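Long-range contacts in nitrogenase molybdenum-iron protein alpha chain (Clostridium pasteurianum, PDB 4WES), which forms, with the beta chain, the molybdenum-iron component of nitrogenase, which reduces dinitrogen to ammonium using electrons and ATP hydrolysis: residues Ser209-Gly214 and Asp256-Gln261; Asn251-Asp256 and Thr275-Pro280; Ala189-Met194 and Ala270-Thr275; Ile232-Asn237 and Pro306-Arg311; Lys90-Asn95 and Thr241-Tyr246. All coordinates share one frame; numbering follows the deposited sequence. Where two conformers were deposited one is given.

Contact 1 of 5, residues Ser209-Gly214 and Asp256-Gln261; sequences SINVLG and DLNLVQ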
# COMPACT_ATOMS: atom_id res chain seq x y z
N SER A 209 -30.80 -39.17 -9.68
CA SER A 209 -30.87 -37.96 -8.88
C SER A 209 -30.51 -38.21 -7.42
O SER A 209 -31.05 -39.10 -6.77
CB SER A 209 -32.26 -37.32 -8.97
OG SER A 209 -32.47 -36.63 -10.20
N ILE A 210 -29.58 -37.39 -6.94
CA ILE A 210 -29.15 -37.43 -5.55
C ILE A 210 -29.25 -36.00 -4.98
O ILE A 210 -29.20 -35.02 -5.71
CB ILE A 210 -27.70 -37.96 -5.43
CG1 ILE A 210 -26.69 -37.03 -6.09
CG2 ILE A 210 -27.64 -39.35 -6.00
CD1 ILE A 210 -26.15 -35.97 -5.13
N ASN A 211 -29.34 -35.92 -3.66
CA ASN A 211 -29.13 -34.66 -2.95
C ASN A 211 -27.91 -34.80 -2.05
O ASN A 211 -27.66 -35.87 -1.52
CB ASN A 211 -30.27 -34.30 -2.03
CG ASN A 211 -31.60 -34.08 -2.73
OD1 ASN A 211 -31.66 -33.54 -3.85
ND2 ASN A 211 -32.67 -34.55 -2.07
N VAL A 212 -27.17 -33.70 -1.86
CA VAL A 212 -26.18 -33.63 -0.81
C VAL A 212 -26.75 -32.82 0.34
O VAL A 212 -27.02 -31.63 0.20
CB VAL A 212 -24.84 -33.06 -1.27
CG1 VAL A 212 -23.80 -33.18 -0.15
CG2 VAL A 212 -24.34 -33.75 -2.53
N LEU A 213 -27.01 -33.49 1.44
CA LEU A 213 -27.62 -32.88 2.62
C LEU A 213 -26.55 -32.47 3.64
O LEU A 213 -25.64 -33.26 3.94
CB LEU A 213 -28.59 -33.83 3.30
CG LEU A 213 -29.81 -34.32 2.51
CD1 LEU A 213 -30.73 -35.10 3.44
CD2 LEU A 213 -30.53 -33.18 1.82
N GLY A 214 -26.71 -31.29 4.24
CA GLY A 214 -25.78 -30.84 5.27
C GLY A 214 -24.42 -30.54 4.68
O GLY A 214 -23.37 -30.98 5.19
N ASP A 256 -33.56 -39.79 -5.67
CA ASP A 256 -33.60 -41.17 -5.22
C ASP A 256 -32.70 -41.51 -4.04
O ASP A 256 -32.92 -42.53 -3.41
CB ASP A 256 -33.25 -42.10 -6.37
CG ASP A 256 -34.41 -42.26 -7.31
OD1 ASP A 256 -35.57 -42.05 -6.89
OD2 ASP A 256 -34.19 -42.56 -8.47
N LEU A 257 -31.71 -40.65 -3.74
CA LEU A 257 -30.83 -40.94 -2.63
C LEU A 257 -30.33 -39.65 -2.03
O LEU A 257 -29.84 -38.78 -2.74
CB LEU A 257 -29.62 -41.79 -3.11
CG LEU A 257 -28.64 -42.28 -2.03
CD1 LEU A 257 -29.30 -43.25 -1.06
CD2 LEU A 257 -27.45 -42.92 -2.73
N ASN A 258 -30.46 -39.56 -0.70
CA ASN A 258 -29.88 -38.45 0.06
C ASN A 258 -28.51 -38.84 0.62
O ASN A 258 -28.34 -39.94 1.16
CB ASN A 258 -30.80 -38.08 1.24
CG ASN A 258 -31.94 -37.17 0.84
OD1 ASN A 258 -31.75 -36.29 0.02
ND2 ASN A 258 -33.08 -37.31 1.53
N LEU A 259 -27.55 -37.94 0.47
CA LEU A 259 -26.19 -38.14 0.97
C LEU A 259 -26.02 -37.18 2.17
O LEU A 259 -26.09 -35.99 1.99
CB LEU A 259 -25.17 -37.82 -0.09
CG LEU A 259 -25.38 -38.42 -1.48
CD1 LEU A 259 -24.29 -37.97 -2.43
CD2 LEU A 259 -25.49 -39.92 -1.46
N VAL A 260 -25.71 -37.69 3.34
CA VAL A 260 -25.60 -36.86 4.53
C VAL A 260 -24.14 -36.61 4.87
O VAL A 260 -23.44 -37.52 5.34
CB VAL A 260 -26.36 -37.51 5.70
CG1 VAL A 260 -26.12 -36.78 7.01
CG2 VAL A 260 -27.86 -37.56 5.41
N GLN A 261 -23.67 -35.40 4.61
CA GLN A 261 -22.30 -35.00 4.91
C GLN A 261 -22.19 -34.58 6.39
O GLN A 261 -21.54 -35.26 7.16
CB GLN A 261 -21.82 -33.89 3.96
CG GLN A 261 -20.40 -33.37 4.22
CD GLN A 261 -19.36 -34.42 3.99
OE1 GLN A 261 -19.38 -35.12 2.97
NE2 GLN A 261 -18.39 -34.50 4.91
O HOH W 1 -33.57 -40.28 -9.86
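N211 and N258 stand side by side on adjacent strands of a four-stranded parallel sheet flanked by helices, a Rossmann-like arrangement; strand 209-213 and strand 257-260 run 23° apart. The tight part runs from N211 to L213. N211 N donates to L257 O at 3.0 Å, N211 O accepts from L259 N, and L213 N reaches L259 O at 2.7 Å. On the asparagine face, N211 ND2 gives a 2.9 Å bond to N258 OD1 in that carbonyl plane. The same ND2 also serves A252 O while N211 OD1 accepts from N237, which together fix the rotation of the amide. L213 lies across N258, CD1 coming to 3.5 Å from N258 CG, and helix 263-277 closes over this face. On the other face, under helix 289-303, L259 holds CG anti to its carbonyl carbon (chi1 -48°), and its CD1 touches I210 CD1 at 3.8 Å. G214 and Q261 lead on toward the cofactor ligand C262. The opposite end is looser: D256 is partly exposed, and S209 O accepts from D256 N at 2.8 Å and only weakly from L257 N. There a water accepts from S209 N and donates to D256 OD2 at 2.7 Å.

Contact 2 of 5, residues Asn251-Asp256 and Thr275-Pro280; sequences NADKAD and TKYGIP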
# COMPACT_ATOMS: atom_id res chain seq x y z
N ASN A 251 -37.69 -28.45 -4.32
CA ASN A 251 -37.70 -29.69 -5.07
C ASN A 251 -36.74 -30.75 -4.52
O ASN A 251 -36.42 -31.71 -5.22
CB ASN A 251 -37.41 -29.41 -6.53
CG ASN A 251 -38.56 -28.72 -7.21
OD1 ASN A 251 -39.59 -29.34 -7.47
ND2 ASN A 251 -38.43 -27.44 -7.45
N ALA A 252 -36.39 -30.66 -3.24
CA ALA A 252 -35.48 -31.64 -2.68
C ALA A 252 -36.08 -33.07 -2.72
O ALA A 252 -35.35 -34.05 -2.72
CB ALA A 252 -35.08 -31.30 -1.26
N ASP A 253 -37.42 -33.19 -2.77
CA ASP A 253 -38.04 -34.50 -2.83
C ASP A 253 -37.84 -35.22 -4.18
O ASP A 253 -38.19 -36.38 -4.30
CB ASP A 253 -39.53 -34.42 -2.50
CG ASP A 253 -40.31 -33.49 -3.43
OD1 ASP A 253 -39.82 -32.39 -3.76
OD2 ASP A 253 -41.42 -33.89 -3.84
N LYS A 254 -37.28 -34.56 -5.18
CA LYS A 254 -37.10 -35.13 -6.50
C LYS A 254 -35.73 -35.79 -6.61
O LYS A 254 -34.90 -35.44 -7.48
CB LYS A 254 -37.32 -34.05 -7.56
CG LYS A 254 -38.70 -33.42 -7.51
CD LYS A 254 -39.80 -34.43 -7.85
CE LYS A 254 -41.15 -33.99 -7.31
NZ LYS A 254 -41.51 -32.69 -7.89
N ALA A 255 -35.50 -36.76 -5.73
CA ALA A 255 -34.24 -37.48 -5.69
C ALA A 255 -34.49 -38.91 -5.30
O ALA A 255 -35.48 -39.22 -4.64
CB ALA A 255 -33.24 -36.86 -4.71
N ASP A 256 -33.56 -39.79 -5.67
CA ASP A 256 -33.60 -41.17 -5.22
C ASP A 256 -32.70 -41.51 -4.04
O ASP A 256 -32.92 -42.53 -3.41
CB ASP A 256 -33.25 -42.10 -6.37
CG ASP A 256 -34.41 -42.26 -7.31
OD1 ASP A 256 -35.57 -42.05 -6.89
OD2 ASP A 256 -34.19 -42.56 -8.47
N THR A 275 -39.20 -40.85 5.97
CA THR A 275 -40.53 -41.20 6.44
C THR A 275 -41.62 -40.73 5.46
O THR A 275 -42.58 -41.47 5.17
CB THR A 275 -40.76 -40.56 7.80
OG1 THR A 275 -39.77 -41.07 8.70
CG2 THR A 275 -42.15 -40.81 8.30
N LYS A 276 -41.51 -39.49 5.01
CA LYS A 276 -42.59 -38.87 4.24
C LYS A 276 -42.59 -39.29 2.77
O LYS A 276 -43.66 -39.50 2.20
CB LYS A 276 -42.52 -37.35 4.36
CG LYS A 276 -43.65 -36.62 3.64
CD LYS A 276 -43.69 -35.14 3.99
CE LYS A 276 -44.78 -34.41 3.22
NZ LYS A 276 -44.95 -33.01 3.66
N TYR A 277 -41.41 -39.39 2.18
CA TYR A 277 -41.27 -39.64 0.73
C TYR A 277 -40.75 -41.05 0.37
O TYR A 277 -40.87 -41.45 -0.78
CB TYR A 277 -40.37 -38.57 0.09
CG TYR A 277 -40.92 -37.19 0.22
CD1 TYR A 277 -42.09 -36.80 -0.46
CD2 TYR A 277 -40.31 -36.24 1.04
CE1 TYR A 277 -42.63 -35.54 -0.32
CE2 TYR A 277 -40.84 -34.99 1.16
CZ TYR A 277 -41.99 -34.62 0.49
OH TYR A 277 -42.49 -33.36 0.64
N GLY A 278 -40.14 -41.73 1.34
CA GLY A 278 -39.51 -43.02 1.06
C GLY A 278 -38.09 -42.90 0.56
O GLY A 278 -37.49 -43.89 0.19
N ILE A 279 -37.52 -41.68 0.57
CA ILE A 279 -36.18 -41.48 0.05
C ILE A 279 -35.16 -41.92 1.09
O ILE A 279 -35.11 -41.36 2.19
CB ILE A 279 -35.97 -40.02 -0.35
CG1 ILE A 279 -36.97 -39.56 -1.42
CG2 ILE A 279 -34.53 -39.79 -0.80
CD1 ILE A 279 -37.09 -38.06 -1.55
N PRO A 280 -34.31 -42.92 0.75
CA PRO A 280 -33.29 -43.38 1.69
C PRO A 280 -32.15 -42.39 1.77
O PRO A 280 -31.96 -41.55 0.89
CB PRO A 280 -32.83 -44.70 1.07
CG PRO A 280 -33.08 -44.54 -0.39
CD PRO A 280 -34.28 -43.66 -0.52
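From D253 to D256 and from Y277 to P280 the two chains advance in roughly the same direction, 38° apart, with no hydrogen bond between them. A type I turn, closed by K254 N to N251 O at 3.0 Å, presents D253 to the C-terminal end of helix 263-277. D253 CB sits almost exactly over the centre of the Y277 ring, 3.8 Å from the centroid, a CH-pi contact. With CG between the backbone N and the carbonyl carbon (chi1 59°), the carboxylate leans past the ring, its plane 44° from that of the ring and OD2 4.1 Å from Y277 CE1. Against the other ring face lies K276 CG, sandwiching the phenol between two aliphatic groups. Past G278, whose positive phi marks the end of the helix, I279 points back at the loop. Its CD1 approaches D253 O to 3.4 Å, an oxygen that also accepts from R406, and its CG1 comes to 3.6 Å from A255 O. P280 finishes the line, with CD 3.4 Å from D256 O. The loop enters strand 257-260, and the chain after helix 263-277 enters strand 281-283 beside it, so the contact ties together the two strand entrances of a beta-alpha-beta crossover.

Contact 3 of 5, residues Ala189-Met194 and Ala270-Thr275; sequences ANNTVM and AEMMET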
# COMPACT_ATOMS: atom_id res chain seq x y z
N ALA A 189 -34.33 -24.77 12.21
CA ALA A 189 -34.31 -24.56 10.78
C ALA A 189 -34.89 -25.76 10.05
O ALA A 189 -35.69 -25.60 9.10
CB ALA A 189 -32.90 -24.28 10.29
N ASN A 190 -34.46 -26.96 10.43
CA ASN A 190 -34.91 -28.16 9.72
C ASN A 190 -36.42 -28.31 9.76
O ASN A 190 -37.03 -28.75 8.79
CB ASN A 190 -34.28 -29.44 10.30
CG ASN A 190 -32.87 -29.77 9.76
OD1 ASN A 190 -32.66 -30.88 9.29
ND2 ASN A 190 -31.94 -28.83 9.82
N ASN A 191 -37.03 -27.98 10.89
CA ASN A 191 -38.47 -28.18 11.04
C ASN A 191 -39.22 -27.39 9.98
O ASN A 191 -40.10 -27.91 9.29
CB ASN A 191 -38.95 -27.78 12.41
CG ASN A 191 -38.55 -28.74 13.49
OD1 ASN A 191 -38.14 -29.88 13.22
ND2 ASN A 191 -38.68 -28.29 14.74
N THR A 192 -38.89 -26.11 9.85
CA THR A 192 -39.61 -25.24 8.91
C THR A 192 -39.22 -25.52 7.47
O THR A 192 -40.07 -25.50 6.57
CB THR A 192 -39.40 -23.77 9.31
OG1 THR A 192 -40.09 -23.55 10.55
CG2 THR A 192 -39.84 -22.81 8.24
N VAL A 193 -37.95 -25.83 7.20
CA VAL A 193 -37.58 -26.21 5.84
C VAL A 193 -38.38 -27.45 5.41
O VAL A 193 -38.90 -27.50 4.28
CB VAL A 193 -36.06 -26.46 5.75
CG1 VAL A 193 -35.69 -27.10 4.42
CG2 VAL A 193 -35.29 -25.15 5.92
N MET A 194 -38.46 -28.45 6.28
CA MET A 194 -39.15 -29.68 5.93
C MET A 194 -40.60 -29.46 5.58
O MET A 194 -41.08 -29.96 4.56
CB MET A 194 -39.03 -30.70 7.05
CG MET A 194 -39.64 -32.05 6.71
SD MET A 194 -38.65 -32.93 5.47
CE MET A 194 -39.89 -34.08 4.88
N ALA A 270 -33.07 -35.63 6.88
CA ALA A 270 -32.82 -36.94 6.30
C ALA A 270 -33.85 -37.95 6.77
O ALA A 270 -34.44 -38.70 5.98
CB ALA A 270 -31.42 -37.42 6.60
N GLU A 271 -34.09 -37.97 8.08
CA GLU A 271 -35.09 -38.87 8.65
C GLU A 271 -36.48 -38.57 8.11
O GLU A 271 -37.23 -39.50 7.74
CB GLU A 271 -35.10 -38.72 10.16
CG GLU A 271 -33.90 -39.22 10.94
CD GLU A 271 -33.95 -38.90 12.44
OE1 GLU A 271 -34.92 -38.23 12.90
OE2 GLU A 271 -33.03 -39.32 13.17
N MET A 272 -36.86 -37.31 8.13
CA MET A 272 -38.22 -36.94 7.73
C MET A 272 -38.48 -37.19 6.26
O MET A 272 -39.59 -37.56 5.88
CB MET A 272 -38.57 -35.51 8.13
CG MET A 272 -38.66 -35.35 9.63
SD MET A 272 -39.22 -33.74 10.22
CE MET A 272 -37.74 -32.77 9.99
N MET A 273 -37.48 -36.98 5.40
CA MET A 273 -37.65 -37.27 3.98
C MET A 273 -37.82 -38.77 3.75
O MET A 273 -38.56 -39.19 2.86
CB MET A 273 -36.51 -36.70 3.16
CG MET A 273 -36.53 -35.20 3.07
SD MET A 273 -35.27 -34.51 1.98
CE MET A 273 -35.98 -34.88 0.39
N GLU A 274 -37.09 -39.60 4.51
CA GLU A 274 -37.29 -41.03 4.42
C GLU A 274 -38.72 -41.40 4.84
O GLU A 274 -39.39 -42.18 4.16
CB GLU A 274 -36.26 -41.81 5.24
CG GLU A 274 -36.38 -43.32 5.05
CD GLU A 274 -35.28 -44.14 5.65
OE1 GLU A 274 -34.30 -43.57 6.17
OE2 GLU A 274 -35.43 -45.36 5.64
N THR A 275 -39.20 -40.85 5.97
CA THR A 275 -40.53 -41.20 6.44
C THR A 275 -41.62 -40.73 5.46
O THR A 275 -42.58 -41.47 5.17
CB THR A 275 -40.76 -40.56 7.80
OG1 THR A 275 -39.77 -41.07 8.70
CG2 THR A 275 -42.15 -40.81 8.30
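M194 and M272 carry this contact, their chains sliding past each other in opposite directions between two helices that run 29° apart. With the axis segments 10.8 Å from each other, long side chains bridge the gap. M194 leaves its helix with CG anti to the backbone N and then bends at chi2 (70°), which brings SD to 3.7 Å from M272 CB. Its methyl continues onto the facing backbone, CE standing 3.6 Å from M272 O. M272 runs extended through chi2 and turns only at chi3 (-77°); the turn folds its methyl back, M272 CE lying 3.8 Å from M194 CB. Each methionine thus lays its end along the root of the other. M273 joins from the flank, crossing M194 at a slant, with CG 3.9 Å from M194 SD. N190 ties the same two helices one turn earlier, OD1 accepting from I269 N and ND2 bonding S265 O as well as H186 O of its own helix; N191 ND2 turns to P394 O. Helix 54-63 packs against A189 and V193 of helix 182-196, I396 and V398 border M272, and on the sheet side of helix 263-277 A270 rests on W281 of strand 281-283.

Contact 4 of 5, residues Ile232-Asn237 and Pro306-Arg311; sequences IGYHVN and PELTKR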
# COMPACT_ATOMS: atom_id res chain seq x y z
N ILE A 232 -19.31 -38.54 -13.11
CA ILE A 232 -19.70 -39.94 -13.05
C ILE A 232 -21.07 -40.14 -13.73
O ILE A 232 -21.34 -41.21 -14.32
CB ILE A 232 -19.71 -40.42 -11.60
CG1 ILE A 232 -18.27 -40.45 -11.07
CG2 ILE A 232 -20.36 -41.78 -11.50
CD1 ILE A 232 -18.16 -40.57 -9.57
N GLY A 233 -21.92 -39.12 -13.64
CA GLY A 233 -23.23 -39.17 -14.30
C GLY A 233 -24.42 -38.93 -13.40
O GLY A 233 -25.56 -39.04 -13.88
N TYR A 234 -24.21 -38.59 -12.14
CA TYR A 234 -25.33 -38.26 -11.28
C TYR A 234 -25.92 -36.91 -11.63
O TYR A 234 -25.22 -36.01 -12.13
CB TYR A 234 -24.89 -38.23 -9.81
CG TYR A 234 -24.44 -39.59 -9.30
CD1 TYR A 234 -25.37 -40.59 -9.00
CD2 TYR A 234 -23.09 -39.88 -9.14
CE1 TYR A 234 -24.98 -41.84 -8.55
CE2 TYR A 234 -22.69 -41.12 -8.69
CZ TYR A 234 -23.62 -42.11 -8.41
OH TYR A 234 -23.24 -43.34 -7.95
N HIS A 235 -27.19 -36.74 -11.31
CA HIS A 235 -27.83 -35.46 -11.33
C HIS A 235 -27.84 -34.98 -9.88
O HIS A 235 -28.47 -35.61 -9.03
CB HIS A 235 -29.27 -35.55 -11.85
CG HIS A 235 -29.98 -34.25 -11.75
ND1 HIS A 235 -31.09 -34.05 -10.94
CD2 HIS A 235 -29.73 -33.06 -12.34
CE1 HIS A 235 -31.49 -32.80 -11.05
NE2 HIS A 235 -30.68 -32.18 -11.89
N VAL A 236 -27.19 -33.85 -9.60
CA VAL A 236 -27.19 -33.31 -8.26
C VAL A 236 -28.43 -32.43 -8.12
O VAL A 236 -28.42 -31.25 -8.46
CB VAL A 236 -25.89 -32.58 -7.88
CG1 VAL A 236 -25.94 -32.15 -6.43
CG2 VAL A 236 -24.69 -33.45 -8.15
N ASN A 237 -29.50 -33.05 -7.64
CA ASN A 237 -30.80 -32.38 -7.61
C ASN A 237 -30.79 -31.14 -6.71
O ASN A 237 -31.30 -30.10 -7.08
CB ASN A 237 -31.84 -33.40 -7.14
CG ASN A 237 -33.21 -32.81 -7.03
OD1 ASN A 237 -33.81 -32.38 -8.02
ND2 ASN A 237 -33.70 -32.72 -5.81
N PRO A 306 -24.72 -50.72 -14.13
CA PRO A 306 -23.37 -51.09 -14.60
C PRO A 306 -22.55 -49.92 -15.15
O PRO A 306 -21.33 -49.85 -14.92
CB PRO A 306 -23.64 -52.12 -15.67
CG PRO A 306 -24.96 -52.69 -15.32
CD PRO A 306 -25.76 -51.58 -14.71
N GLU A 307 -23.19 -48.99 -15.85
CA GLU A 307 -22.47 -47.83 -16.38
C GLU A 307 -22.03 -46.88 -15.28
O GLU A 307 -20.90 -46.40 -15.30
CB GLU A 307 -23.30 -47.08 -17.43
CG GLU A 307 -22.63 -45.83 -18.00
CD GLU A 307 -21.34 -46.09 -18.79
OE1 GLU A 307 -21.00 -47.29 -19.01
OE2 GLU A 307 -20.67 -45.06 -19.19
N LEU A 308 -22.89 -46.63 -14.29
CA LEU A 308 -22.49 -45.78 -13.16
C LEU A 308 -21.33 -46.41 -12.42
O LEU A 308 -20.38 -45.72 -12.01
CB LEU A 308 -23.61 -45.57 -12.14
CG LEU A 308 -24.60 -44.43 -12.28
CD1 LEU A 308 -25.50 -44.45 -11.04
CD2 LEU A 308 -23.91 -43.10 -12.46
N THR A 309 -21.40 -47.71 -12.21
CA THR A 309 -20.31 -48.39 -11.53
C THR A 309 -18.98 -48.30 -12.29
O THR A 309 -17.92 -47.99 -11.72
CB THR A 309 -20.71 -49.84 -11.25
OG1 THR A 309 -21.79 -49.84 -10.31
CG2 THR A 309 -19.53 -50.62 -10.70
N LYS A 310 -19.06 -48.52 -13.60
CA LYS A 310 -17.90 -48.43 -14.46
C LYS A 310 -17.30 -47.03 -14.43
O LYS A 310 -16.08 -46.88 -14.26
CB LYS A 310 -18.29 -48.81 -15.90
CG LYS A 310 -17.17 -48.68 -16.93
CD LYS A 310 -17.70 -48.82 -18.35
CE LYS A 310 -16.66 -48.55 -19.41
NZ LYS A 310 -15.91 -49.78 -19.78
N ARG A 311 -18.14 -46.01 -14.59
CA ARG A 311 -17.68 -44.63 -14.60
C ARG A 311 -17.13 -44.26 -13.24
O ARG A 311 -16.19 -43.48 -13.15
CB ARG A 311 -18.81 -43.65 -14.97
CG ARG A 311 -19.10 -43.55 -16.44
CD ARG A 311 -17.88 -43.02 -17.19
NE ARG A 311 -17.69 -41.60 -16.99
CZ ARG A 311 -16.52 -40.97 -16.97
NH1 ARG A 311 -16.48 -39.66 -16.81
NH2 ARG A 311 -15.39 -41.64 -17.11
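The Y234 ring takes L308 over one face: CD2 lies 4.3 Å from the ring centroid, displaced toward the rim, as a CH-pi contact. The other methyl of the same fork, CD1, comes in at Y234 CE1, 3.6 Å away. F303 of helix 289-303 also meets this phenol, the two ring planes about 60° apart. L308 wedges in between Y234 and I232, its CD2 reaching I232 CG2 at 3.9 Å while the two side chains cross at about a right angle. The carbonyl of I232 faces the aliphatic root of the arginine, O to R311 CB measuring 3.6 Å. R311 bends at chi2 (-62°) and chi3 (-75°), and its guanidinium goes to E314 (salt bridge) and K231 O. The first turn of helix 306-334 therefore packs on the end of helix 221-232. That end is a Schellman motif: G233, with positive phi, is the C-prime residue, Y234 N returning to L229 O and G233 N to E230 O before the chain enters strand 235-239 at the border of the parallel sheet.

Contact 5 of 5, residues Lys90-Asn95 and Thr241-Tyr246; sequences KSKPEN and TGDATY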
# COMPACT_ATOMS: atom_id res chain seq x y z
N LYS A 90 -20.04 -20.18 -0.29
CA LYS A 90 -19.89 -19.48 -1.56
C LYS A 90 -21.15 -19.62 -2.41
O LYS A 90 -21.80 -20.67 -2.41
CB LYS A 90 -18.65 -19.96 -2.32
CG LYS A 90 -17.31 -19.59 -1.68
CD LYS A 90 -16.15 -19.92 -2.62
CE LYS A 90 -14.82 -19.47 -2.05
NZ LYS A 90 -13.70 -19.77 -2.95
N SER A 91 -21.47 -18.56 -3.12
CA SER A 91 -22.68 -18.49 -3.96
C SER A 91 -22.37 -17.82 -5.27
O SER A 91 -21.53 -16.91 -5.35
CB SER A 91 -23.78 -17.68 -3.27
OG SER A 91 -24.11 -18.25 -2.02
N LYS A 92 -23.08 -18.23 -6.32
CA LYS A 92 -23.01 -17.53 -7.57
C LYS A 92 -24.42 -17.42 -8.16
O LYS A 92 -25.29 -18.23 -7.84
CB LYS A 92 -22.06 -18.21 -8.53
CG LYS A 92 -22.45 -19.56 -8.90
CD LYS A 92 -21.30 -20.32 -9.65
CE LYS A 92 -21.69 -21.76 -9.94
NZ LYS A 92 -22.91 -21.83 -10.80
N PRO A 93 -24.67 -16.42 -9.01
CA PRO A 93 -25.99 -16.33 -9.62
C PRO A 93 -26.34 -17.61 -10.37
O PRO A 93 -25.55 -18.10 -11.17
CB PRO A 93 -25.83 -15.18 -10.59
CG PRO A 93 -24.67 -14.43 -10.15
CD PRO A 93 -23.76 -15.36 -9.44
N GLU A 94 -27.52 -18.15 -10.11
CA GLU A 94 -27.89 -19.41 -10.74
C GLU A 94 -27.99 -19.20 -12.25
O GLU A 94 -28.57 -18.23 -12.71
CB GLU A 94 -29.22 -19.94 -10.20
CG GLU A 94 -29.51 -21.40 -10.55
CD GLU A 94 -28.62 -22.43 -9.86
OE1 GLU A 94 -27.92 -22.09 -8.88
OE2 GLU A 94 -28.67 -23.62 -10.27
N ASN A 95 -27.37 -20.10 -13.02
CA ASN A 95 -27.36 -19.99 -14.48
C ASN A 95 -26.74 -18.69 -14.95
O ASN A 95 -26.93 -18.31 -16.11
CB ASN A 95 -28.78 -20.16 -15.09
CG ASN A 95 -29.43 -21.44 -14.65
OD1 ASN A 95 -30.54 -21.46 -14.10
ND2 ASN A 95 -28.71 -22.51 -14.84
N THR A 241 -27.36 -26.67 2.21
CA THR A 241 -27.91 -25.55 1.47
C THR A 241 -26.85 -24.75 0.68
O THR A 241 -27.13 -23.67 0.20
CB THR A 241 -28.67 -24.58 2.40
OG1 THR A 241 -27.77 -24.21 3.45
CG2 THR A 241 -29.91 -25.21 2.98
N GLY A 242 -25.63 -25.32 0.53
CA GLY A 242 -24.57 -24.59 -0.13
C GLY A 242 -24.87 -24.26 -1.59
O GLY A 242 -25.23 -25.14 -2.38
N ASP A 243 -24.75 -22.97 -1.91
CA ASP A 243 -25.08 -22.43 -3.21
C ASP A 243 -26.51 -22.73 -3.66
O ASP A 243 -26.78 -22.67 -4.86
CB ASP A 243 -24.06 -22.89 -4.29
CG ASP A 243 -24.15 -22.07 -5.57
OD1 ASP A 243 -24.37 -20.84 -5.50
OD2 ASP A 243 -24.04 -22.67 -6.68
N ALA A 244 -27.43 -22.98 -2.73
CA ALA A 244 -28.77 -23.37 -3.10
C ALA A 244 -29.61 -22.20 -3.54
O ALA A 244 -29.54 -21.10 -3.00
CB ALA A 244 -29.47 -24.03 -1.92
N THR A 245 -30.49 -22.48 -4.52
CA THR A 245 -31.65 -21.64 -4.74
C THR A 245 -32.80 -22.14 -3.89
O THR A 245 -32.90 -23.34 -3.54
CB THR A 245 -32.10 -21.66 -6.21
OG1 THR A 245 -32.51 -22.98 -6.54
CG2 THR A 245 -31.01 -21.15 -7.11
N TYR A 246 -33.73 -21.22 -3.61
CA TYR A 246 -34.94 -21.59 -2.90
C TYR A 246 -35.70 -22.69 -3.64
O TYR A 246 -36.19 -23.67 -3.05
CB TYR A 246 -35.80 -20.33 -2.72
CG TYR A 246 -37.06 -20.54 -1.94
CD1 TYR A 246 -37.04 -20.62 -0.56
CD2 TYR A 246 -38.30 -20.62 -2.59
CE1 TYR A 246 -38.17 -20.79 0.17
CE2 TYR A 246 -39.45 -20.77 -1.84
CZ TYR A 246 -39.41 -20.87 -0.48
OH TYR A 246 -40.56 -21.04 0.24
O HOH W 2 -24.46 -20.60 -0.45
O HOH W 3 -24.93 -21.80 -9.10
O HOH W 4 -28.08 -24.03 -6.91
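D243 OD1 accepts the backbone N of K92 at 3.0 Å, on the syn side of the carboxylate but 35° out of its plane. That oxygen also makes a salt bridge with K67, whose NZ pairs with E94 OE1 and bonds K92 O as well, while D243 OD2 takes the indole N-H of W223. D243 is thus gripped through both oxygens. Its CG is turned opposite the backbone N (chi1 -165°), which carries the carboxylate across to the 90-95 loop. Around this core sit three waters. One accepts from K92 NZ at 2.6 Å and donates to both D243 OD2 and E94 OE1, joining a lysine and an aspartate too far apart for a direct salt bridge. A second donates to E94 OE1 and, at 2.8 Å, to D243 O; the third accepts from D243 N and donates to S91 OG, which is also hydrogen-bonded to N102. K67 and the first water probably ease the closeness of the two carboxylates. Packing is lighter: D243 CB lies 3.7 Å from K90 O, and T245 CG2 meets the bent side chain of E94, 3.7 Å from OE1. Farther out, K90 makes a salt bridge to D453 of the beta chain. D243 belongs to a type II turn from T241 to A244, closed by A244 N to T241 O, which leads straight into T245, the N-cap of helix 246-250, whose OG1 caps K248 N.

Overall arrangement
Following the chain, 90-95 opens the widest loop, closed at 241-246 by contact 5. Inside it start 189-194, 209-214 and 232-237, the first halves of contacts 3, 1 and 4, so contact 5 crosses all three; contact 2 comes after it. Contact 1 is nested within the loop of contact 3. Contact 2 crosses both, sharing D256 with contact 1 and T275 with contact 3. Contact 4 opens inside those two loops and closes last, crossing both and enclosing contact 2. Contacts 1 to 4 gather round the sheet of strands 235-239, 209-215, 257-260 and 281-283, joining it to helices 182-196, 263-277 and 306-334; contact 5 ties the turn after strand 235-239 to the loop between helix 77-81 and strand 106-107, beside the beta chain.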